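Local coordinates for RTX-adhesin (Marinomonas primoryensis, PDB 5IRB), which probably helps tether its Antarctic bacterium to diatoms and ice, as a calcium-binding three-domain part of a very large RTX adhesin, at residues S4-N9 / A92-T97. Residues are numbered along the deposited sequence; the frame is centred on the assembly and turned at random.
Sequences SPLLIN and AGQQGT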
# COMPACT_ATOMS: atom_id res chain seq x y z
N SER A 4 -39.31 7.50 59.38
CA SER A 4 -38.96 6.45 58.41
C SER A 4 -37.69 6.67 57.62
O SER A 4 -37.21 7.80 57.52
CB SER A 4 -40.11 6.23 57.42
OG SER A 4 -40.45 7.41 56.74
N PRO A 5 -37.06 5.57 57.15
CA PRO A 5 -35.91 5.75 56.24
C PRO A 5 -36.41 6.46 55.00
O PRO A 5 -37.52 6.20 54.57
CB PRO A 5 -35.47 4.32 55.90
CG PRO A 5 -36.48 3.40 56.48
CD PRO A 5 -37.36 4.16 57.44
N LEU A 6 -35.60 7.30 54.37
CA LEU A 6 -36.05 7.86 53.10
C LEU A 6 -35.86 6.87 51.95
O LEU A 6 -34.85 6.19 51.90
CB LEU A 6 -35.31 9.17 52.80
CG LEU A 6 -35.51 10.26 53.85
CD1 LEU A 6 -34.49 11.37 53.71
CD2 LEU A 6 -36.94 10.78 53.80
N LEU A 7 -36.87 6.76 51.09
CA LEU A 7 -36.78 5.88 49.92
C LEU A 7 -36.37 6.70 48.68
O LEU A 7 -37.13 7.55 48.19
CB LEU A 7 -38.10 5.14 49.71
CG LEU A 7 -38.48 4.37 51.00
CD1 LEU A 7 -39.77 3.57 50.86
CD2 LEU A 7 -37.33 3.46 51.52
N ILE A 8 -35.15 6.48 48.21
CA ILE A 8 -34.63 7.17 47.01
C ILE A 8 -34.07 6.25 45.93
O ILE A 8 -33.79 5.07 46.17
CB ILE A 8 -33.52 8.16 47.39
CG1 ILE A 8 -32.49 7.43 48.25
CG2 ILE A 8 -34.10 9.34 48.16
CD1 ILE A 8 -31.23 8.21 48.48
N ASN A 9 -33.92 6.81 44.74
CA ASN A 9 -33.39 6.11 43.58
C ASN A 9 -32.23 6.91 42.99
O ASN A 9 -32.32 8.13 42.85
CB ASN A 9 -34.50 5.91 42.54
CG ASN A 9 -34.10 4.90 41.46
OD1 ASN A 9 -34.24 3.69 41.66
ND2 ASN A 9 -33.62 5.39 40.33
N ALA A 92 -35.96 17.26 58.63
CA ALA A 92 -36.16 16.57 59.92
C ALA A 92 -35.02 15.65 60.36
O ALA A 92 -35.08 15.09 61.46
CB ALA A 92 -37.45 15.77 59.87
N GLY A 93 -33.99 15.48 59.52
CA GLY A 93 -32.87 14.62 59.88
C GLY A 93 -33.10 13.15 59.54
O GLY A 93 -32.32 12.28 59.93
N GLN A 94 -34.17 12.86 58.80
CA GLN A 94 -34.32 11.55 58.19
C GLN A 94 -33.25 11.37 57.14
O GLN A 94 -32.87 12.34 56.50
CB GLN A 94 -35.68 11.36 57.53
CG GLN A 94 -36.84 11.26 58.47
CD GLN A 94 -38.14 11.42 57.75
OE1 GLN A 94 -38.63 12.53 57.58
NE2 GLN A 94 -38.69 10.31 57.28
N GLN A 95 -32.74 10.15 57.00
CA GLN A 95 -31.85 9.80 55.91
C GLN A 95 -32.34 8.64 55.04
O GLN A 95 -33.26 7.89 55.42
CB GLN A 95 -30.47 9.48 56.44
CG GLN A 95 -29.91 10.59 57.27
CD GLN A 95 -28.46 10.39 57.55
OE1 GLN A 95 -27.96 9.26 57.59
NE2 GLN A 95 -27.75 11.49 57.73
N GLY A 96 -31.72 8.51 53.86
CA GLY A 96 -31.99 7.42 52.94
C GLY A 96 -30.73 7.11 52.14
O GLY A 96 -29.92 8.00 51.91
N THR A 97 -30.55 5.85 51.77
CA THR A 97 -29.43 5.42 50.95
C THR A 97 -29.91 4.71 49.70
O THR A 97 -30.97 4.10 49.70
CB THR A 97 -28.49 4.49 51.73
OG1 THR A 97 -29.25 3.36 52.20
CG2 THR A 97 -27.89 5.20 52.93
O HOH W 1 -34.49 8.35 58.38
O HOH W 2 -33.51 3.99 49.26
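L6 and Q94 meet where the N-terminal segment of the first beta-sandwich domain runs beside the start of strand 95-106. Strand 8-12, into which segment 4-9 runs, lies in the sheet with 29-38 and 64-70, and strand 95-106 in the other, so the contact joins the sheets at the N-terminal tip of the chain. The touching parts run in roughly the same direction, 40° apart. L6 N donates a nearly straight hydrogen bond of 2.6 Å to Q95 O, coming from above the carbonyl plane. Beside it, the Q94 amide reaches back to the main chain: NE2 gives a 2.9 Å hydrogen bond to S4 O, which lies close to the amide plane. The L6 and Q94 side chains cross at about a right angle, with L6 CG 3.8 Å from Q94 CB. L6 CG stands anti to the carbonyl carbon (chi1 -60°), and CD1 comes down on the Q94 carbonyl at 3.4 Å from its O. G96 CA comes within 3.3 Å of L6 O in a CA-H...O contact; a side chain on that face would clash with this oxygen. I8 CD1 lies against the G96 carbonyl. Two waters bridge the backbones, one from S4 O to Q95 N, the other between I8 N and T97 O. Further out, V88 of strand 81-89 touches both L6 and I8, and G96 pairs with it through the backbone. L7 N bonds to D39 OD2. The Q94 amide is held at both ends: while NE2 grips S4 O, OE1 accepts a hydrogen bond from N90 ND2.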